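Acetylornithine aminotransferase (Aquifex aeolicus, PDB 2EH6) catalyses the pyridoxal-phosphate-dependent transfer of an amino group between N(2)-acetyl-L-ornithine and 2-oxoglutarate in arginine biosynthesis. Local coordinates at residues L31-G36 / E362-A367; S122-F127 / Y156-D161; I176-I181 / D193-L198. All blocks are in the same frame, centred on the assembly; numbering follows the deposited sequence.

Contact 1: residues L31-G36 / E362-A367; sequences LDFVSG and EHIDRA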
loop_
_atom_site.group_PDB
_atom_site.type_symbol
_atom_site.label_atom_id
_atom_site.label_comp_id
_atom_site.label_asym_id
_atom_site.label_seq_id
_atom_site.Cartn_x
_atom_site.Cartn_y
_atom_site.Cartn_z
ATOM N N LEU A 31 9.671 -4.532 26.867
ATOM C CA LEU A 31 8.257 -4.219 27.078
ATOM C C LEU A 31 7.958 -3.248 25.934
ATOM O O LEU A 31 8.610 -2.211 25.799
ATOM C CB LEU A 31 8.060 -3.546 28.444
ATOM C CG LEU A 31 6.664 -3.098 28.902
ATOM C CD1 LEU A 31 5.663 -4.231 28.797
ATOM C CD2 LEU A 31 6.758 -2.610 30.345
ATOM N N ASP A 32 6.978 -3.593 25.111
ATOM C CA ASP A 32 6.648 -2.794 23.940
ATOM C C ASP A 32 5.606 -1.698 24.128
ATOM O O ASP A 32 4.409 -1.966 24.170
ATOM C CB ASP A 32 6.219 -3.736 22.812
ATOM C CG ASP A 32 5.944 -3.009 21.509
ATOM O OD1 ASP A 32 6.307 -1.820 21.390
ATOM O OD2 ASP A 32 5.377 -3.641 20.598
ATOM N N PHE A 33 6.072 -0.460 24.232
ATOM C CA PHE A 33 5.174 0.674 24.383
ATOM C C PHE A 33 5.129 1.529 23.120
ATOM O O PHE A 33 4.848 2.728 23.171
ATOM C CB PHE A 33 5.575 1.521 25.591
ATOM C CG PHE A 33 4.847 1.142 26.846
ATOM C CD1 PHE A 33 4.921 -0.157 27.335
ATOM C CD2 PHE A 33 4.047 2.066 27.508
ATOM C CE1 PHE A 33 4.202 -0.536 28.466
ATOM C CE2 PHE A 33 3.325 1.698 28.638
ATOM C CZ PHE A 33 3.401 0.395 29.117
ATOM N N VAL A 34 5.402 0.892 21.986
ATOM C CA VAL A 34 5.381 1.565 20.691
ATOM C C VAL A 34 4.505 0.778 19.708
ATOM O O VAL A 34 3.962 1.341 18.758
ATOM C CB VAL A 34 6.808 1.693 20.099
ATOM C CG1 VAL A 34 6.737 2.143 18.650
ATOM C CG2 VAL A 34 7.617 2.698 20.913
ATOM N N SER A 35 4.378 -0.522 19.948
ATOM C CA SER A 35 3.583 -1.419 19.104
ATOM C C SER A 35 3.747 -1.190 17.595
ATOM O O SER A 35 2.768 -1.224 16.838
ATOM C CB SER A 35 2.094 -1.339 19.481
ATOM O OG SER A 35 1.520 -0.091 19.124
ATOM N N GLY A 36 4.985 -0.969 17.162
ATOM C CA GLY A 36 5.258 -0.770 15.747
ATOM C C GLY A 36 4.569 0.461 15.196
ATOM O O GLY A 36 4.203 0.507 14.019
ATOM N N GLU A 362 -0.279 -3.369 35.562
ATOM C CA GLU A 362 0.990 -3.908 36.039
ATOM C C GLU A 362 2.100 -3.563 35.049
ATOM O O GLU A 362 3.218 -3.245 35.446
ATOM C CB GLU A 362 0.893 -5.427 36.192
ATOM C CG GLU A 362 2.177 -6.088 36.660
ATOM C CD GLU A 362 2.120 -7.600 36.552
ATOM O OE1 GLU A 362 2.080 -8.115 35.412
ATOM O OE2 GLU A 362 2.111 -8.274 37.606
ATOM N N HIS A 363 1.778 -3.636 33.760
ATOM C CA HIS A 363 2.733 -3.326 32.695
ATOM C C HIS A 363 3.030 -1.830 32.677
ATOM O O HIS A 363 4.175 -1.412 32.489
ATOM C CB HIS A 363 2.160 -3.749 31.344
ATOM C CG HIS A 363 1.940 -5.224 31.216
ATOM N ND1 HIS A 363 0.982 -5.764 30.382
ATOM C CD2 HIS A 363 2.577 -6.272 31.789
ATOM C CE1 HIS A 363 1.039 -7.082 30.447
ATOM N NE2 HIS A 363 1.999 -7.416 31.292
ATOM N N ILE A 364 1.989 -1.028 32.869
ATOM C CA ILE A 364 2.141 0.420 32.897
ATOM C C ILE A 364 3.132 0.798 33.998
ATOM O O ILE A 364 4.021 1.621 33.788
ATOM C CB ILE A 364 0.786 1.123 33.171
ATOM C CG1 ILE A 364 -0.194 0.846 32.025
ATOM C CG2 ILE A 364 0.997 2.620 33.346
ATOM C CD1 ILE A 364 0.276 1.323 30.655
ATOM N N ASP A 365 2.982 0.185 35.168
ATOM C CA ASP A 365 3.874 0.471 36.288
ATOM C C ASP A 365 5.323 0.189 35.924
ATOM O O ASP A 365 6.223 0.956 36.268
ATOM C CB ASP A 365 3.485 -0.356 37.518
ATOM C CG ASP A 365 2.133 0.034 38.075
ATOM O OD1 ASP A 365 1.753 1.215 37.924
ATOM O OD2 ASP A 365 1.456 -0.834 38.670
ATOM N N ARG A 366 5.536 -0.918 35.224
ATOM C CA ARG A 366 6.867 -1.320 34.790
ATOM C C ARG A 366 7.487 -0.216 33.944
ATOM O O ARG A 366 8.628 0.193 34.174
ATOM C CB ARG A 366 6.772 -2.605 33.966
ATOM C CG ARG A 366 6.160 -3.780 34.710
ATOM C CD ARG A 366 7.202 -4.505 35.534
ATOM N NE ARG A 366 8.238 -5.085 34.681
ATOM C CZ ARG A 366 9.308 -5.733 35.130
ATOM N NH1 ARG A 366 9.497 -5.891 36.435
ATOM N NH2 ARG A 366 10.193 -6.224 34.272
ATOM N N ALA A 367 6.730 0.265 32.962
ATOM C CA ALA A 367 7.208 1.320 32.075
ATOM C C ALA A 367 7.459 2.617 32.842
ATOM O O ALA A 367 8.459 3.299 32.615
ATOM C CB ALA A 367 6.199 1.561 30.959
#
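Phe33 and Leu31 reach from the end of strand 29-32 to the C-terminal helix 361-374, where they meet His363, Ile364, Arg366 and Ala367. The methyl of Ala367 sits over one face of the Phe33 ring, its CB 3.7 Å from the ring centroid and 18° off the normal, a CH-pi contact displaced toward the CZ rim. Ile364 works differently on the same ring: its CB points away from the strand, yet its chain bends back so that CD1 comes in at the ring edge, 3.6 Å from Phe33 CZ. Leu31, whose CG is anti to the backbone N (chi1 179°), sends CD2 to the helix, 3.6 Å from Arg366 CB and equally 3.6 Å from His363 O. Only the aliphatic root of Arg366 is used here. The other branch, Leu31 CD1, lies in the plane of the Phe33 ring at its edge, linking the two strand side chains to each other.

Behind this layer, Phe302 of helix 275-308 meets the Phe33 ring nearly at right angles, and Leu341 backs both Leu31 and Ala367. Where the strand gives out, buried Asp32 OD1 receives Val34 N at 2.9 Å and Ser35 N at 2.7 Å, both from the same face and above the carboxylate plane. This Asx turn fixes the bend after Phe33. Just beyond it, Gly36 O accepts a hydrogen bond from His62 of the second subunit.

The chemistry thus divides. Methyl and ring surfaces join the first strands of the chain to its last helix in the small domain of this fold-type I enzyme, while the bonds of Asp32 hold the turn; between the two segments, shape rather than hydrogen bonding matches strand to helix.

Contact 2: residues S122-F127 / Y156-D161; sequences SFENSF and YAKLND. With PLP (pyridoxal-5'-phosphate), chain C.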
loop_
_atom_site.group_PDB
_atom_site.type_symbol
_atom_site.label_atom_id
_atom_site.label_comp_id
_atom_site.label_asym_id
_atom_site.label_seq_id
_atom_site.Cartn_x
_atom_site.Cartn_y
_atom_site.Cartn_z
ATOM N N SER A 122 -5.394 21.400 4.944
ATOM C CA SER A 122 -4.947 20.440 5.943
ATOM C C SER A 122 -4.249 21.282 7.002
ATOM O O SER A 122 -4.320 22.510 6.954
ATOM C CB SER A 122 -3.999 19.397 5.337
ATOM O OG SER A 122 -2.844 19.996 4.789
ATOM N N PHE A 123 -3.566 20.647 7.946
ATOM C CA PHE A 123 -2.925 21.405 9.009
ATOM C C PHE A 123 -1.427 21.227 9.179
ATOM O O PHE A 123 -0.854 20.206 8.790
ATOM C CB PHE A 123 -3.630 21.088 10.327
ATOM C CG PHE A 123 -5.054 21.554 10.370
ATOM C CD1 PHE A 123 -5.362 22.852 10.766
ATOM C CD2 PHE A 123 -6.085 20.712 9.976
ATOM C CE1 PHE A 123 -6.681 23.306 10.770
ATOM C CE2 PHE A 123 -7.406 21.157 9.976
ATOM C CZ PHE A 123 -7.702 22.458 10.374
ATOM N N GLU A 124 -0.800 22.246 9.757
ATOM C CA GLU A 124 0.626 22.223 10.029
ATOM C C GLU A 124 0.880 21.116 11.047
ATOM O O GLU A 124 0.046 20.871 11.919
ATOM C CB GLU A 124 1.076 23.573 10.599
ATOM C CG GLU A 124 1.360 24.629 9.536
ATOM C CD GLU A 124 1.663 25.997 10.123
ATOM O OE1 GLU A 124 2.229 26.062 11.236
ATOM O OE2 GLU A 124 1.345 27.009 9.465
ATOM N N ASN A 125 2.029 20.455 10.925
ATOM C CA ASN A 125 2.415 19.368 11.822
ATOM C C ASN A 125 1.626 18.096 11.590
ATOM O O ASN A 125 1.723 17.157 12.378
ATOM C CB ASN A 125 2.248 19.775 13.282
ATOM C CG ASN A 125 3.046 20.994 13.635
ATOM O OD1 ASN A 125 4.253 21.040 13.416
ATOM N ND2 ASN A 125 2.378 21.997 14.190
ATOM N N SER A 126 0.840 18.066 10.523
ATOM C CA SER A 126 0.049 16.887 10.215
ATOM C C SER A 126 0.896 15.887 9.444
ATOM O O SER A 126 1.936 16.238 8.878
ATOM C CB SER A 126 -1.168 17.263 9.375
ATOM O OG SER A 126 -0.776 17.650 8.068
ATOM N N PHE A 127 0.454 14.636 9.440
ATOM C CA PHE A 127 1.153 13.588 8.709
ATOM C C PHE A 127 0.101 12.664 8.142
ATOM O O PHE A 127 -0.605 12.005 8.896
ATOM C CB PHE A 127 2.079 12.777 9.613
ATOM C CG PHE A 127 2.892 11.773 8.859
ATOM C CD1 PHE A 127 4.037 12.166 8.174
ATOM C CD2 PHE A 127 2.456 10.456 8.742
ATOM C CE1 PHE A 127 4.735 11.265 7.372
ATOM C CE2 PHE A 127 3.142 9.546 7.944
ATOM C CZ PHE A 127 4.283 9.951 7.256
ATOM N N TYR A 156 -1.977 24.834 4.177
ATOM C CA TYR A 156 -1.937 24.410 5.570
ATOM C C TYR A 156 -2.337 25.465 6.594
ATOM O O TYR A 156 -1.715 26.522 6.700
ATOM C CB TYR A 156 -0.530 23.882 5.875
ATOM C CG TYR A 156 -0.002 23.014 4.753
ATOM C CD1 TYR A 156 -0.583 21.780 4.468
ATOM C CD2 TYR A 156 1.015 23.468 3.919
ATOM C CE1 TYR A 156 -0.169 21.024 3.373
ATOM C CE2 TYR A 156 1.438 22.723 2.825
ATOM C CZ TYR A 156 0.840 21.503 2.555
ATOM O OH TYR A 156 1.240 20.781 1.451
ATOM N N ALA A 157 -3.385 25.157 7.352
ATOM C CA ALA A 157 -3.873 26.044 8.400
ATOM C C ALA A 157 -3.237 25.612 9.715
ATOM O O ALA A 157 -2.425 24.682 9.743
ATOM C CB ALA A 157 -5.390 25.954 8.496
ATOM N N LYS A 158 -3.603 26.278 10.804
ATOM C CA LYS A 158 -3.054 25.942 12.111
ATOM C C LYS A 158 -4.093 25.314 13.034
ATOM O O LYS A 158 -5.218 25.802 13.153
ATOM C CB LYS A 158 -2.437 27.186 12.755
ATOM C CG LYS A 158 -1.205 27.668 12.010
ATOM C CD LYS A 158 -0.592 28.909 12.625
ATOM C CE LYS A 158 0.662 29.315 11.858
ATOM N NZ LYS A 158 1.275 30.565 12.387
ATOM N N LEU A 159 -3.702 24.217 13.677
ATOM C CA LEU A 159 -4.585 23.492 14.581
ATOM C C LEU A 159 -5.033 24.409 15.716
ATOM O O LEU A 159 -4.236 25.174 16.257
ATOM C CB LEU A 159 -3.864 22.269 15.151
ATOM C CG LEU A 159 -4.732 21.143 15.715
ATOM C CD1 LEU A 159 -5.419 20.406 14.569
ATOM C CD2 LEU A 159 -3.866 20.184 16.516
ATOM N N ASN A 160 -6.312 24.323 16.061
ATOM C CA ASN A 160 -6.910 25.133 17.119
ATOM C C ASN A 160 -6.893 26.625 16.809
ATOM O O ASN A 160 -6.990 27.457 17.710
ATOM C CB ASN A 160 -6.215 24.871 18.456
ATOM C CG ASN A 160 -6.344 23.430 18.897
ATOM O OD1 ASN A 160 -7.394 22.810 18.723
ATOM N ND2 ASN A 160 -5.282 22.891 19.480
ATOM N N ASP A 161 -6.764 26.951 15.527
ATOM C CA ASP A 161 -6.751 28.333 15.060
ATOM C C ASP A 161 -7.785 28.377 13.943
ATOM O O ASP A 161 -7.453 28.220 12.769
ATOM C CB ASP A 161 -5.369 28.696 14.510
ATOM C CG ASP A 161 -5.269 30.150 14.092
ATOM O OD1 ASP A 161 -6.326 30.794 13.924
ATOM O OD2 ASP A 161 -4.133 30.646 13.922
HETATM N N1 PLP C . -1.762 9.219 8.383
HETATM C C2 PLP C . -1.600 9.183 9.719
HETATM C C2A PLP C . -2.434 10.070 10.606
HETATM C C3 PLP C . -0.652 8.316 10.299
HETATM O O3 PLP C . -0.485 8.277 11.655
HETATM C C4 PLP C . 0.133 7.477 9.439
HETATM C C4A PLP C . 1.121 6.557 10.050
HETATM C C5 PLP C . -0.077 7.557 8.003
HETATM C C6 PLP C . -1.046 8.452 7.527
HETATM C C5A PLP C . 0.727 6.700 7.038
HETATM O O4P PLP C . 0.259 5.352 7.100
HETATM P P PLP C . 1.127 4.437 6.078
HETATM O O1P PLP C . 0.618 3.049 6.168
HETATM O O2P PLP C . 0.997 4.946 4.572
HETATM O O3P PLP C . 2.676 4.481 6.517
HETATM O O HOH W 1 -0.838 23.523 13.764
#
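Ser122 and Phe123 pair in parallel with Tyr156 and Ala157: Ala157 N gives a nearly straight bond to Ser122 O (2.8 Å), and Ala157 O receives Glu124 N (2.9 Å). From that ladder Phe123 and Ala157 turn to the same face of the sheet, where Phe123 CE1 meets Ala157 CB at 3.7 Å. The Phe123 ring has Leu159 CD1 over one face and the backbone carbon of Lys158 at its edge, while Val165 of helix 162-166 also touches it. On the face of Ser122 and Tyr156, the polar ends look elsewhere, Ser122 OG to Ala137 O and Tyr156 OH to Ser136 O.

These are the two strands of a beta-alpha-beta unit, 119-123 and 154-157, at one margin of the seven-stranded sheet of the large domain. Beyond the pairing the chains diverge, and a water accepting from Leu159 N (2.9 Å) spans the gap with a weak bond to Glu124 O. Glu124 and Lys158 run outward side by side; OE2 touches Lys158 CE at 3.4 Å but stays 4.6 Å from NZ, so attraction is probably only long-range.

Phe123 to Ser126 form a type II turn, its Phe123 O gripped by both Ser126 N and Ser126 OG. The turn delivers Phe127 to the cofactor: with CG swung opposite the backbone N (chi1 -175°), the ring presents its edge to the pyridine, CE2 3.8 Å from C5 of pyridoxal phosphate.

Contact 3: residues I176-I181 / D193-L198; sequences IIIEVI and DFLSKL. With PLP (pyridoxal-5'-phosphate), chain C.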
loop_
_atom_site.group_PDB
_atom_site.type_symbol
_atom_site.label_atom_id
_atom_site.label_comp_id
_atom_site.label_asym_id
_atom_site.label_seq_id
_atom_site.Cartn_x
_atom_site.Cartn_y
_atom_site.Cartn_z
ATOM N N ILE A 176 -11.682 19.590 4.039
ATOM C CA ILE A 176 -10.702 19.858 5.083
ATOM C C ILE A 176 -10.254 18.500 5.631
ATOM O O ILE A 176 -11.089 17.647 5.941
ATOM C CB ILE A 176 -11.324 20.700 6.217
ATOM C CG1 ILE A 176 -11.776 22.055 5.658
ATOM C CG2 ILE A 176 -10.318 20.889 7.342
ATOM C CD1 ILE A 176 -12.362 22.992 6.693
ATOM N N ILE A 177 -8.939 18.306 5.734
ATOM C CA ILE A 177 -8.357 17.052 6.218
ATOM C C ILE A 177 -7.707 17.282 7.578
ATOM O O ILE A 177 -6.885 18.187 7.731
ATOM C CB ILE A 177 -7.270 16.544 5.245
ATOM C CG1 ILE A 177 -7.846 16.430 3.834
ATOM C CG2 ILE A 177 -6.745 15.197 5.713
ATOM C CD1 ILE A 177 -6.804 16.142 2.768
ATOM N N ILE A 178 -8.037 16.448 8.558
ATOM C CA ILE A 178 -7.471 16.651 9.883
ATOM C C ILE A 178 -7.319 15.381 10.715
ATOM O O ILE A 178 -7.998 14.386 10.476
ATOM C CB ILE A 178 -8.362 17.647 10.665
ATOM C CG1 ILE A 178 -7.696 18.058 11.979
ATOM C CG2 ILE A 178 -9.733 17.014 10.922
ATOM C CD1 ILE A 178 -8.446 19.162 12.717
ATOM N N GLU A 179 -6.411 15.427 11.688
ATOM C CA GLU A 179 -6.214 14.317 12.618
ATOM C C GLU A 179 -6.784 14.845 13.934
ATOM O O GLU A 179 -6.422 15.941 14.347
ATOM C CB GLU A 179 -4.722 14.019 12.814
ATOM C CG GLU A 179 -3.991 13.585 11.562
ATOM C CD GLU A 179 -2.495 13.760 11.688
ATOM O OE1 GLU A 179 -1.841 12.933 12.366
ATOM O OE2 GLU A 179 -1.972 14.739 11.119
ATOM N N VAL A 180 -7.671 14.092 14.581
ATOM C CA VAL A 180 -8.247 14.530 15.854
ATOM C C VAL A 180 -7.106 14.802 16.831
ATOM O O VAL A 180 -7.146 15.755 17.614
ATOM C CB VAL A 180 -9.205 13.465 16.430
ATOM C CG1 VAL A 180 -9.641 13.857 17.829
ATOM C CG2 VAL A 180 -10.428 13.341 15.531
ATOM N N ILE A 181 -6.094 13.944 16.777
ATOM C CA ILE A 181 -4.884 14.081 17.582
ATOM C C ILE A 181 -3.746 13.796 16.597
ATOM O O ILE A 181 -3.704 12.726 15.992
ATOM C CB ILE A 181 -4.814 13.047 18.738
ATOM C CG1 ILE A 181 -5.958 13.274 19.730
ATOM C CG2 ILE A 181 -3.476 13.178 19.465
ATOM C CD1 ILE A 181 -6.009 12.257 20.859
ATOM N N ASP A 193 -13.590 22.786 21.239
ATOM C CA ASP A 193 -14.121 24.026 20.698
ATOM C C ASP A 193 -13.751 24.144 19.225
ATOM O O ASP A 193 -14.603 24.421 18.382
ATOM C CB ASP A 193 -13.559 25.223 21.466
ATOM C CG ASP A 193 -14.062 26.548 20.922
ATOM O OD1 ASP A 193 -15.298 26.723 20.841
ATOM O OD2 ASP A 193 -13.225 27.411 20.577
ATOM N N PHE A 194 -12.473 23.926 18.925
ATOM C CA PHE A 194 -11.979 24.008 17.556
ATOM C C PHE A 194 -12.691 23.025 16.633
ATOM O O PHE A 194 -13.143 23.401 15.550
ATOM C CB PHE A 194 -10.472 23.741 17.516
ATOM C CG PHE A 194 -9.883 23.803 16.134
ATOM C CD1 PHE A 194 -9.846 25.004 15.434
ATOM C CD2 PHE A 194 -9.375 22.657 15.527
ATOM C CE1 PHE A 194 -9.309 25.065 14.147
ATOM C CE2 PHE A 194 -8.838 22.706 14.246
ATOM C CZ PHE A 194 -8.804 23.912 13.552
ATOM N N LEU A 195 -12.787 21.767 17.054
ATOM C CA LEU A 195 -13.445 20.747 16.242
ATOM C C LEU A 195 -14.917 21.076 16.020
ATOM O O LEU A 195 -15.479 20.772 14.965
ATOM C CB LEU A 195 -13.310 19.370 16.899
ATOM C CG LEU A 195 -11.879 18.826 16.982
ATOM C CD1 LEU A 195 -11.887 17.473 17.665
ATOM C CD2 LEU A 195 -11.282 18.714 15.582
ATOM N N SER A 196 -15.538 21.693 17.021
ATOM C CA SER A 196 -16.939 22.083 16.932
ATOM C C SER A 196 -17.105 23.112 15.820
ATOM O O SER A 196 -17.941 22.957 14.932
ATOM C CB SER A 196 -17.404 22.683 18.257
ATOM O OG SER A 196 -18.692 23.262 18.124
ATOM N N LYS A 197 -16.293 24.160 15.875
ATOM C CA LYS A 197 -16.345 25.217 14.877
ATOM C C LYS A 197 -15.985 24.692 13.498
ATOM O O LYS A 197 -16.588 25.091 12.501
ATOM C CB LYS A 197 -15.397 26.354 15.259
ATOM C CG LYS A 197 -15.792 27.095 16.525
ATOM C CD LYS A 197 -14.776 28.177 16.855
ATOM C CE LYS A 197 -15.128 28.910 18.143
ATOM N NZ LYS A 197 -14.074 29.899 18.500
ATOM N N LEU A 198 -15.000 23.799 13.439
ATOM C CA LEU A 198 -14.574 23.229 12.165
ATOM C C LEU A 198 -15.736 22.454 11.561
ATOM O O LEU A 198 -15.982 22.522 10.358
ATOM C CB LEU A 198 -13.366 22.305 12.365
ATOM C CG LEU A 198 -12.620 21.857 11.102
ATOM C CD1 LEU A 198 -12.088 23.075 10.363
ATOM C CD2 LEU A 198 -11.465 20.931 11.480
HETATM N N1 PLP C . -1.762 9.219 8.383
HETATM C C2 PLP C . -1.600 9.183 9.719
HETATM C C2A PLP C . -2.434 10.070 10.606
HETATM C C3 PLP C . -0.652 8.316 10.299
HETATM O O3 PLP C . -0.485 8.277 11.655
HETATM C C4 PLP C . 0.133 7.477 9.439
HETATM C C4A PLP C . 1.121 6.557 10.050
HETATM C C5 PLP C . -0.077 7.557 8.003
HETATM C C6 PLP C . -1.046 8.452 7.527
HETATM C C5A PLP C . 0.727 6.700 7.038
HETATM O O4P PLP C . 0.259 5.352 7.100
HETATM P P PLP C . 1.127 4.437 6.078
HETATM O O1P PLP C . 0.618 3.049 6.168
HETATM O O2P PLP C . 0.997 4.946 4.572
HETATM O O3P PLP C . 2.676 4.481 6.517
#
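The ring of Phe194 turns an edge to the strand: Ile178 CD1 lies near the ring plane, 3.9 Å from Phe194 CE2, the two side chains passing alongside in opposed directions. The other flat group, the carboxylate of Glu179, is on the far side of the strand, where its OE1 comes within 3.4 Å of the methyl C2A of pyridoxal phosphate and its OE2 accepts from Phe127 N.

Ile178 is shared by Phe194, Leu195 and Leu198. Its chi1 of -171° and chi2 of 173° stretch the chain, so that CD1 is carried straight out to the helix, where it meets Leu198 CD2 tip to tip at 3.7 Å and also approaches Leu195 CD2 at 4.1 Å. Leu198 divides its methyls, since CD1 goes to Ile176 CD1, 3.7 Å away, the two side chains crossing at a slant.

Strand 173-178, helix 192-205 and the adjoining parallel strand 208-212 make a beta-alpha-beta crossover in the large domain, a recurring unit of fold-type I aminotransferases. The local axes run nearly antiparallel, at 156°, and 12.0 Å apart, a spacing filled by these branched aliphatic side chains. Alternation along the strand sorts the chemistry: Ile176 and Ile178 point to the helix, Ile177 and Glu179 away from it.

Further on, Val180 CG1 makes a looser contact with Leu195 CD1 at 4.3 Å, and Phe230 touches both residues. On the outer side of the helix, Lys197 NZ and Asp193 OD2 form a salt bridge one turn apart, with only a weak hydrogen bond in it.

How the contacts relate
Contacts 2 and 3 are neighbours in the large-domain sheet, their centres about 9 Å apart, whereas contact 1 lies about 30 Å from either, centre to centre, in the other domain. Contacts 1 and 3 are both buried and apolar, a strand region against a helix, but the first relies on an aromatic face and the second on aliphatic tips. Contact 2, strand to strand and partly open, is carried by backbone hydrogen bonds instead. It adjoins contact 3 where Phe127 meets Glu179 and where Asn160 packs on Phe194. Both reach the cofactor, through Phe127 and Glu179; contact 1 lies away from it and is the one whose segments touch the second subunit.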